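Long-range contacts in trehalose-6-phosphate phosphatase (Neosartorya fumigata, PDB 5DXN), which is a magnesium-binding phosphatase of the haloacid dehalogenase (HAD) clan, built on an alpha/beta core with a central, largely parallel sheet: residues 21-26 and 60-65; 28-33 and 215-220. All coordinates share one frame; numbering follows the deposited sequence.

Interaction 1 (21-26 and 60-65); sequences RLFMFD and NAVWII. With MG (magnesium ion), chain B.
Arg21 and Asn60 open a parallel pairing in which strands 21-26 and 60-65 run side by side in strict register, their axes 4.7 Å apart at the closest. Five backbone bonds hold the ladder: Ala61 N to Arg21 O, Phe23 N to Ala61 O, Trp63 N to Phe23 O, Phe25 N to Trp63 O and Ile65 N to Phe25 O. The residues between turn their peptide groups toward the outer neighbours, as parallel strands do.

One polar side-chain pair marks the start. Arg21 NH1 reaches Asn60 OD1 at 2.8 Å, with the oxygen only 3° out of the guanidinium plane, although the two flat groups are inclined by 60°. The chain of Arg21, extended from CG to NE, carries the guanidinium across to the amide oxygen, and Asp57 shares NH1 through a salt bridge. Asn60 suits the strand start, since OD1 accepts here while ND2 donates to Leu54 O.

Apolar contacts form on both faces. On the face of Phe23 and Phe25, Phe23 CD2 lies 4.0 Å from Val62 CG2, while the edge of the Phe25 ring meets Ile64 CD1 at 3.9 Å. With CG1 anti to the backbone N (chi1 180°), Val62 directs CG2 to Phe23 and CG1 to Phe25 CE2. Flat rings and beta-branched Val62 and Ile64 suit a buried strand face under a helix. On the other face Leu22 CD1 touches both Ala61 CB and Trp63 CD1, and Ile65 CD1 packs on Met24 CB.

At the far end Asp26 OD2, also a partner of Thr30, binds the magnesium ion at 2.0 Å, while OD1 accepts from water 1 and forms a salt bridge with Lys190. Helix 45-56 covers the phenylalanine face through Leu51 and Leu54, helix 190-199 packs on Leu22, Met24 and Trp63, and strand 211-216 flanks strand 21-26.

Interaction 2 (28-33 and 215-220); sequences DGTLTP and LGDDFT. With MG (magnesium ion), chain B.
The magnesium site at the C-terminal ends of the parallel strands 21-26 and 211-216 joins the loop 28-33 to the turn that follows strand 211-216. Asp28 and Thr30, with Asp26, are consistent with the DxDx(T/V) signature of the HAD clan. The loop gives a backbone oxygen and the turn a carboxylate: Asp28 O and Asp217 OD1 each bind the metal at 2.0 Å. Three waters and Asp26 OD2 bring the ligands to six.

Asp28 O and Asp217 OD1 stand 2.8 Å apart, two acceptors held at adjacent positions on the same cation. Asp217 is placed for this by chi1 of 68°, which sets CG between its backbone N and carbonyl carbon. Its second oxygen, OD2, accepts from water 3 at 2.7 Å, so one carboxylate grips the metal directly and through a ligand water. The side chain of Asp28 points elsewhere, to a salt bridge with Arg68. Gly29 suits its place because a beta carbon there would collide with Asp217 OD2, and its phi is positive.

Thr30 lies across the start of the turn. Its OG1, hydrogen-bonded with Asp26 OD2, comes within 3.3 Å of Gly216 CA, and its methyl CG2 rests 3.8 Å from Leu215 CB. A threonine can thus serve the polar site with one branch and the apolar sheet with the other.

Asp218 begins the next helix as its N-cap. Its OD1 accepts from Thr220 N at 2.8 Å, with the donor 38° out of the carboxylate plane, and from Thr220 OG1 through the syn lone pair. Its OD2 accepts from water 3.

The segments are therefore joined chiefly through the metal. The cation probably offsets the repulsion among the clustered acidic oxygens.

Overall arrangement
From the N terminus, strand 21-26 runs to the metal site and passes into loop 28-33; the chain then returns through helix 45-56 to strand 60-65, where interaction 1 closes a short loop. Much later, after the four-stranded antiparallel sheet and helix 190-199, strand 211-216 reaches the same sheet on the other flank of strand 21-26, and interaction 2 closes a far longer loop. The two loops cross, since 28-33 falls within the loop from 21-26 to 60-65 and 215-220 lies beyond it. Interaction 1 thus ties strands within the core, and interaction 2 joins the chain just beyond strands 21-26 and 211-216 around magnesium. Asp26 of interaction 1 shares that metal.

Interaction 1 (21-26 and 60-65)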
ATOM      1  N   ARG A  21      -9.712  15.418  -5.158  1.00 16.03           N
ATOM      2  CA  ARG A  21      -8.951  14.359  -5.812  1.00 15.07           C
ATOM      3  C   ARG A  21      -8.070  13.627  -4.825  1.00 13.71           C
ATOM      4  O   ARG A  21      -7.548  14.239  -3.905  1.00 15.38           O
ATOM      5  CB  ARG A  21      -8.085  14.918  -6.924  1.00 14.83           C
ATOM      6  CG  ARG A  21      -8.772  16.020  -7.738  1.00 16.81           C
ATOM      7  CD  ARG A  21      -7.984  16.289  -8.929  1.00 20.58           C
ATOM      8  NE  ARG A  21      -8.516  17.440  -9.682  1.00 21.13           N
ATOM      9  CZ  ARG A  21      -8.080  18.690  -9.568  1.00 21.81           C
ATOM     10  NH1 ARG A  21      -7.089  18.997  -8.740  1.00 20.78           N
ATOM     11  NH2 ARG A  21      -8.634  19.637 -10.322  1.00 21.15           N
ATOM     12  N   LEU A  22      -7.922  12.320  -5.036  1.00 13.47           N
ATOM     13  CA  LEU A  22      -7.092  11.489  -4.160  1.00 14.17           C
ATOM     14  C   LEU A  22      -6.057  10.732  -4.988  1.00 13.35           C
ATOM     15  O   LEU A  22      -6.399  10.053  -5.961  1.00 15.90           O
ATOM     16  CB  LEU A  22      -7.977  10.528  -3.374  1.00 13.01           C
ATOM     17  CG  LEU A  22      -7.279   9.439  -2.571  1.00 12.78           C
ATOM     18  CD1 LEU A  22      -6.402  10.087  -1.494  1.00 14.05           C
ATOM     19  CD2 LEU A  22      -8.301   8.507  -1.942  1.00 16.66           C
ATOM     20  N   PHE A  23      -4.796  10.854  -4.598  1.00 12.63           N
ATOM     21  CA  PHE A  23      -3.694  10.143  -5.255  1.00 11.53           C
ATOM     22  C   PHE A  23      -3.040   9.191  -4.282  1.00 13.42           C
ATOM     23  O   PHE A  23      -2.629   9.610  -3.196  1.00 13.12           O
ATOM     24  CB  PHE A  23      -2.637  11.125  -5.771  1.00 13.31           C
ATOM     25  CG  PHE A  23      -3.119  12.005  -6.892  1.00 13.01           C
ATOM     26  CD1 PHE A  23      -2.880  11.648  -8.205  1.00 14.73           C
ATOM     27  CD2 PHE A  23      -3.827  13.169  -6.621  1.00 16.76           C
ATOM     28  CE1 PHE A  23      -3.327  12.451  -9.250  1.00 18.50           C
ATOM     29  CE2 PHE A  23      -4.295  13.972  -7.656  1.00 15.72           C
ATOM     30  CZ  PHE A  23      -4.036  13.618  -8.971  1.00 17.30           C
ATOM     31  N   MET A  24      -2.893   7.931  -4.673  1.00 12.44           N
ATOM     32  CA  MET A  24      -2.192   6.967  -3.820  1.00 12.85           C
ATOM     33  C   MET A  24      -1.095   6.312  -4.646  1.00 13.84           C
ATOM     34  O   MET A  24      -1.368   5.552  -5.583  1.00 16.32           O
ATOM     35  CB  MET A  24      -3.184   5.943  -3.248  1.00 13.29           C
ATOM     36  CG  MET A  24      -4.237   6.592  -2.386  1.00 14.66           C
ATOM     37  SD  MET A  24      -5.449   5.483  -1.659  1.00 21.05           S
ATOM     38  CE  MET A  24      -6.453   5.082  -3.074  1.00 19.69           C
ATOM     39  N   PHE A  25       0.151   6.657  -4.339  1.00 12.17           N
ATOM     40  CA  PHE A  25       1.291   6.230  -5.135  1.00 12.71           C
ATOM     41  C   PHE A  25       2.164   5.276  -4.353  1.00 16.50           C
ATOM     42  O   PHE A  25       2.674   5.660  -3.303  1.00 14.79           O
ATOM     43  CB  PHE A  25       2.191   7.408  -5.522  1.00 15.12           C
ATOM     44  CG  PHE A  25       1.536   8.457  -6.369  1.00 16.51           C
ATOM     45  CD1 PHE A  25       0.675   8.127  -7.381  1.00 21.55           C
ATOM     46  CD2 PHE A  25       1.821   9.781  -6.158  1.00 19.23           C
ATOM     47  CE1 PHE A  25       0.084   9.138  -8.170  1.00 21.06           C
ATOM     48  CE2 PHE A  25       1.253  10.783  -6.939  1.00 17.25           C
ATOM     49  CZ  PHE A  25       0.398  10.459  -7.941  1.00 19.93           C
ATOM     50  N   ASP A  26       2.367   4.071  -4.869  1.00 15.18           N
ATOM     51  CA  ASP A  26       3.520   3.268  -4.458  1.00 18.40           C
ATOM     52  C   ASP A  26       4.794   4.018  -4.864  1.00 17.66           C
ATOM     53  O   ASP A  26       4.765   4.805  -5.816  1.00 17.85           O
ATOM     54  CB  ASP A  26       3.472   1.881  -5.117  1.00 18.38           C
ATOM     55  CG  ASP A  26       4.716   1.060  -4.842  1.00 20.60           C
ATOM     56  OD1 ASP A  26       5.071   0.924  -3.665  1.00 21.51           O
ATOM     57  OD2 ASP A  26       5.331   0.571  -5.811  1.00 19.90           O
ATOM     58  N   ASN A  60      -6.118  18.465  -4.107  1.00 14.89           N
ATOM     59  CA  ASN A  60      -5.468  17.152  -4.141  1.00 16.64           C
ATOM     60  C   ASN A  60      -5.038  16.649  -2.771  1.00 17.22           C
ATOM     61  O   ASN A  60      -4.450  17.402  -1.989  1.00 19.49           O
ATOM     62  CB  ASN A  60      -4.244  17.196  -5.050  1.00 14.27           C
ATOM     63  CG  ASN A  60      -4.609  17.508  -6.491  1.00 16.02           C
ATOM     64  OD1 ASN A  60      -5.754  17.320  -6.900  1.00 16.56           O
ATOM     65  ND2 ASN A  60      -3.643  17.937  -7.259  1.00 16.75           N
ATOM     66  N   ALA A  61      -5.319  15.380  -2.497  1.00 13.99           N
ATOM     67  CA  ALA A  61      -4.735  14.678  -1.339  1.00 16.28           C
ATOM     68  C   ALA A  61      -3.746  13.688  -1.918  1.00 16.34           C
ATOM     69  O   ALA A  61      -4.150  12.784  -2.665  1.00 17.39           O
ATOM     70  CB  ALA A  61      -5.805  13.970  -0.514  1.00 18.24           C
ATOM     71  N   VAL A  62      -2.459  13.880  -1.652  1.00 13.90           N
ATOM     72  CA  VAL A  62      -1.440  13.074  -2.318  1.00 12.10           C
ATOM     73  C   VAL A  62      -0.711  12.217  -1.294  1.00 13.40           C
ATOM     74  O   VAL A  62      -0.106  12.775  -0.376  1.00 15.18           O
ATOM     75  CB  VAL A  62      -0.455  13.944  -3.066  1.00 13.98           C
ATOM     76  CG1 VAL A  62       0.616  13.102  -3.765  1.00 16.67           C
ATOM     77  CG2 VAL A  62      -1.202  14.843  -4.073  1.00 14.11           C
ATOM     78  N   TRP A  63      -0.753  10.896  -1.480  1.00 13.11           N
ATOM     79  CA  TRP A  63      -0.138   9.948  -0.559  1.00 13.63           C
ATOM     80  C   TRP A  63       0.976   9.121  -1.207  1.00 13.14           C
ATOM     81  O   TRP A  63       0.844   8.649  -2.358  1.00 14.42           O
ATOM     82  CB  TRP A  63      -1.215   9.033  -0.009  1.00 11.78           C
ATOM     83  CG  TRP A  63      -1.999   9.652   1.060  1.00 14.54           C
ATOM     84  CD1 TRP A  63      -3.118  10.422   0.938  1.00 17.86           C
ATOM     85  CD2 TRP A  63      -1.718   9.568   2.459  1.00 18.20           C
ATOM     86  NE1 TRP A  63      -3.558  10.813   2.179  1.00 20.33           N
ATOM     87  CE2 TRP A  63      -2.717  10.295   3.131  1.00 19.10           C
ATOM     88  CE3 TRP A  63      -0.725   8.934   3.205  1.00 18.84           C
ATOM     89  CZ2 TRP A  63      -2.743  10.414   4.527  1.00 22.44           C
ATOM     90  CZ3 TRP A  63      -0.754   9.050   4.584  1.00 22.26           C
ATOM     91  CH2 TRP A  63      -1.752   9.794   5.224  1.00 23.66           C
ATOM     92  N   ILE A  64       2.082   8.973  -0.476  1.00 14.42           N
ATOM     93  CA  ILE A  64       3.152   8.096  -0.892  1.00 15.04           C
ATOM     94  C   ILE A  64       3.082   6.884   0.039  1.00 18.00           C
ATOM     95  O   ILE A  64       3.078   7.048   1.249  1.00 17.54           O
ATOM     96  CB  ILE A  64       4.533   8.796  -0.826  1.00 16.45           C
ATOM     97  CG1 ILE A  64       4.468  10.182  -1.477  1.00 19.26           C
ATOM     98  CG2 ILE A  64       5.610   7.898  -1.466  1.00 19.92           C
ATOM     99  CD1 ILE A  64       4.008  10.167  -2.910  1.00 19.00           C
ATOM    100  N   ILE A  65       2.946   5.691  -0.529  1.00 15.35           N
ATOM    101  CA  ILE A  65       2.742   4.487   0.281  1.00 18.22           C
ATOM    102  C   ILE A  65       3.885   3.531   0.020  1.00 20.78           C
ATOM    103  O   ILE A  65       3.994   2.954  -1.068  1.00 24.40           O
ATOM    104  CB  ILE A  65       1.412   3.794  -0.019  1.00 17.38           C
ATOM    105  CG1 ILE A  65       0.237   4.761   0.157  1.00 16.82           C
ATOM    106  CG2 ILE A  65       1.225   2.589   0.927  1.00 21.99           C
ATOM    107  CD1 ILE A  65      -1.066   4.264  -0.465  1.00 25.81           C
TER
HETATM  108 MG    MG B 301       6.617  -0.936  -5.840  1.00 19.21          MG
HETATM  109  O   HOH W   1       7.395  -0.681  -3.933  1.00 27.00           O
HETATM  110  O   HOH W   2       5.241  -2.226  -5.081  1.00 23.93           O
HETATM  111  O   HOH W   3       7.981  -2.491  -6.256  1.00 29.42           O

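Interaction 2 (28-33 and 215-220)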
ATOM      1  N   ASP A  28       8.643   2.535  -4.895  1.00 22.19           N
ATOM      2  CA  ASP A  28       9.590   1.755  -5.684  1.00 24.77           C
ATOM      3  C   ASP A  28       8.956   1.030  -6.865  1.00 24.66           C
ATOM      4  O   ASP A  28       7.986   0.286  -6.691  1.00 26.62           O
ATOM      5  CB  ASP A  28      10.300   0.741  -4.785  1.00 22.24           C
ATOM      6  CG  ASP A  28      11.359   1.392  -3.911  1.00 27.82           C
ATOM      7  OD1 ASP A  28      12.380   1.849  -4.473  1.00 32.08           O
ATOM      8  OD2 ASP A  28      11.164   1.457  -2.672  1.00 28.24           O
ATOM      9  N   GLY A  29       9.525   1.231  -8.053  1.00 22.12           N
ATOM     10  CA  GLY A  29       9.030   0.604  -9.265  1.00 22.71           C
ATOM     11  C   GLY A  29       7.890   1.369  -9.901  1.00 19.78           C
ATOM     12  O   GLY A  29       7.447   1.043 -10.995  1.00 22.87           O
ATOM     13  N   THR A  30       7.436   2.411  -9.215  1.00 20.26           N
ATOM     14  CA  THR A  30       6.268   3.164  -9.655  1.00 19.42           C
ATOM     15  C   THR A  30       6.623   4.624  -9.930  1.00 19.36           C
ATOM     16  O   THR A  30       6.491   5.083 -11.063  1.00 20.10           O
ATOM     17  CB  THR A  30       5.154   3.063  -8.607  1.00 21.12           C
ATOM     18  OG1 THR A  30       4.776   1.682  -8.456  1.00 20.51           O
ATOM     19  CG2 THR A  30       3.947   3.903  -9.002  1.00 20.71           C
ATOM     20  N   LEU A  31       7.078   5.337  -8.901  1.00 18.83           N
ATOM     21  CA  LEU A  31       7.572   6.707  -9.076  1.00 19.61           C
ATOM     22  C   LEU A  31       9.040   6.730  -9.514  1.00 23.32           C
ATOM     23  O   LEU A  31       9.505   7.726 -10.070  1.00 24.92           O
ATOM     24  CB  LEU A  31       7.387   7.519  -7.791  1.00 21.90           C
ATOM     25  CG  LEU A  31       5.952   7.930  -7.448  1.00 18.59           C
ATOM     26  CD1 LEU A  31       5.871   8.480  -6.041  1.00 19.32           C
ATOM     27  CD2 LEU A  31       5.381   8.953  -8.440  1.00 23.25           C
ATOM     28  N   THR A  32       9.758   5.637  -9.282  1.00 22.13           N
ATOM     29  CA  THR A  32      11.178   5.551  -9.636  1.00 29.64           C
ATOM     30  C   THR A  32      11.504   4.121 -10.067  1.00 28.64           C
ATOM     31  O   THR A  32      10.841   3.195  -9.625  1.00 22.57           O
ATOM     32  CB  THR A  32      12.080   5.972  -8.446  1.00 30.18           C
ATOM     33  OG1 THR A  32      13.415   6.246  -8.907  1.00 31.98           O
ATOM     34  CG2 THR A  32      12.106   4.902  -7.353  1.00 29.31           C
ATOM     35  N   PRO A  33      12.506   3.931 -10.944  1.00 28.28           N
ATOM     36  CA  PRO A  33      12.818   2.550 -11.353  1.00 30.60           C
ATOM     37  C   PRO A  33      13.353   1.685 -10.212  1.00 30.57           C
ATOM     38  O   PRO A  33      13.972   2.202  -9.291  1.00 32.39           O
ATOM     39  CB  PRO A  33      13.892   2.733 -12.432  1.00 31.32           C
ATOM     40  CG  PRO A  33      13.709   4.139 -12.919  1.00 32.94           C
ATOM     41  CD  PRO A  33      13.268   4.922 -11.723  1.00 29.93           C
ATOM     42  N   LEU A 215      -1.633   3.953  -8.095  1.00 13.69           N
ATOM     43  CA  LEU A 215      -0.556   3.436  -8.939  1.00 12.72           C
ATOM     44  C   LEU A 215       0.365   2.488  -8.188  1.00 13.40           C
ATOM     45  O   LEU A 215       0.797   2.805  -7.086  1.00 15.65           O
ATOM     46  CB  LEU A 215       0.289   4.594  -9.497  1.00 15.56           C
ATOM     47  CG  LEU A 215      -0.292   5.414 -10.642  1.00 18.77           C
ATOM     48  CD1 LEU A 215       0.218   6.829 -10.612  1.00 19.79           C
ATOM     49  CD2 LEU A 215       0.162   4.802 -11.941  1.00 23.42           C
ATOM     50  N   GLY A 216       0.683   1.336  -8.780  1.00 14.17           N
ATOM     51  CA  GLY A 216       1.689   0.469  -8.182  1.00 16.36           C
ATOM     52  C   GLY A 216       2.180  -0.555  -9.187  1.00 17.65           C
ATOM     53  O   GLY A 216       1.566  -0.718 -10.235  1.00 18.75           O
ATOM     54  N   ASP A 217       3.246  -1.282  -8.851  1.00 19.06           N
ATOM     55  CA  ASP A 217       3.943  -2.095  -9.837  1.00 18.64           C
ATOM     56  C   ASP A 217       4.014  -3.591  -9.521  1.00 23.07           C
ATOM     57  O   ASP A 217       4.376  -4.368 -10.399  1.00 23.85           O
ATOM     58  CB  ASP A 217       5.383  -1.571 -10.024  1.00 20.15           C
ATOM     59  CG  ASP A 217       6.257  -1.793  -8.788  1.00 23.66           C
ATOM     60  OD1 ASP A 217       5.878  -1.345  -7.687  1.00 24.08           O
ATOM     61  OD2 ASP A 217       7.332  -2.431  -8.903  1.00 26.66           O
ATOM     62  N   ASP A 218       3.691  -4.006  -8.298  1.00 18.51           N
ATOM     63  CA  ASP A 218       3.840  -5.437  -7.978  1.00 24.06           C
ATOM     64  C   ASP A 218       2.647  -6.033  -7.225  1.00 22.98           C
ATOM     65  O   ASP A 218       1.613  -5.398  -7.063  1.00 21.34           O
ATOM     66  CB  ASP A 218       5.158  -5.689  -7.204  1.00 26.32           C
ATOM     67  CG  ASP A 218       5.138  -5.196  -5.758  1.00 29.56           C
ATOM     68  OD1 ASP A 218       4.061  -5.024  -5.153  1.00 29.51           O
ATOM     69  OD2 ASP A 218       6.240  -4.994  -5.197  1.00 33.98           O
ATOM     70  N   PHE A 219       2.788  -7.268  -6.758  1.00 23.38           N
ATOM     71  CA  PHE A 219       1.658  -7.974  -6.164  1.00 24.00           C
ATOM     72  C   PHE A 219       1.087  -7.292  -4.919  1.00 26.67           C
ATOM     73  O   PHE A 219      -0.103  -7.449  -4.626  1.00 24.86           O
ATOM     74  CB  PHE A 219       2.061  -9.418  -5.812  1.00 28.71           C
ATOM     75  CG  PHE A 219       3.023  -9.518  -4.664  1.00 30.39           C
ATOM     76  CD1 PHE A 219       2.574  -9.830  -3.387  1.00 33.49           C
ATOM     77  CD2 PHE A 219       4.379  -9.294  -4.855  1.00 33.58           C
ATOM     78  CE1 PHE A 219       3.457  -9.924  -2.326  1.00 36.33           C
ATOM     79  CE2 PHE A 219       5.272  -9.381  -3.790  1.00 34.61           C
ATOM     80  CZ  PHE A 219       4.810  -9.694  -2.531  1.00 37.13           C
ATOM     81  N   THR A 220       1.918  -6.549  -4.182  1.00 25.61           N
ATOM     82  CA  THR A 220       1.437  -5.893  -2.969  1.00 24.50           C
ATOM     83  C   THR A 220       0.440  -4.796  -3.333  1.00 23.64           C
ATOM     84  O   THR A 220      -0.476  -4.502  -2.562  1.00 25.20           O
ATOM     85  CB  THR A 220       2.580  -5.284  -2.112  1.00 27.53           C
ATOM     86  OG1 THR A 220       3.222  -4.213  -2.825  1.00 24.65           O
ATOM     87  CG2 THR A 220       3.602  -6.357  -1.734  1.00 27.09           C
TER
HETATM   88 MG    MG B 301       6.617  -0.936  -5.840  1.00 19.21          MG
HETATM   89  O   HOH W   3       7.981  -2.491  -6.256  1.00 29.42           O
HETATM   90  O   HOH W   2       5.241  -2.226  -5.081  1.00 23.93           O
HETATM   91  O   HOH W   1       7.395  -0.681  -3.933  1.00 27.00           O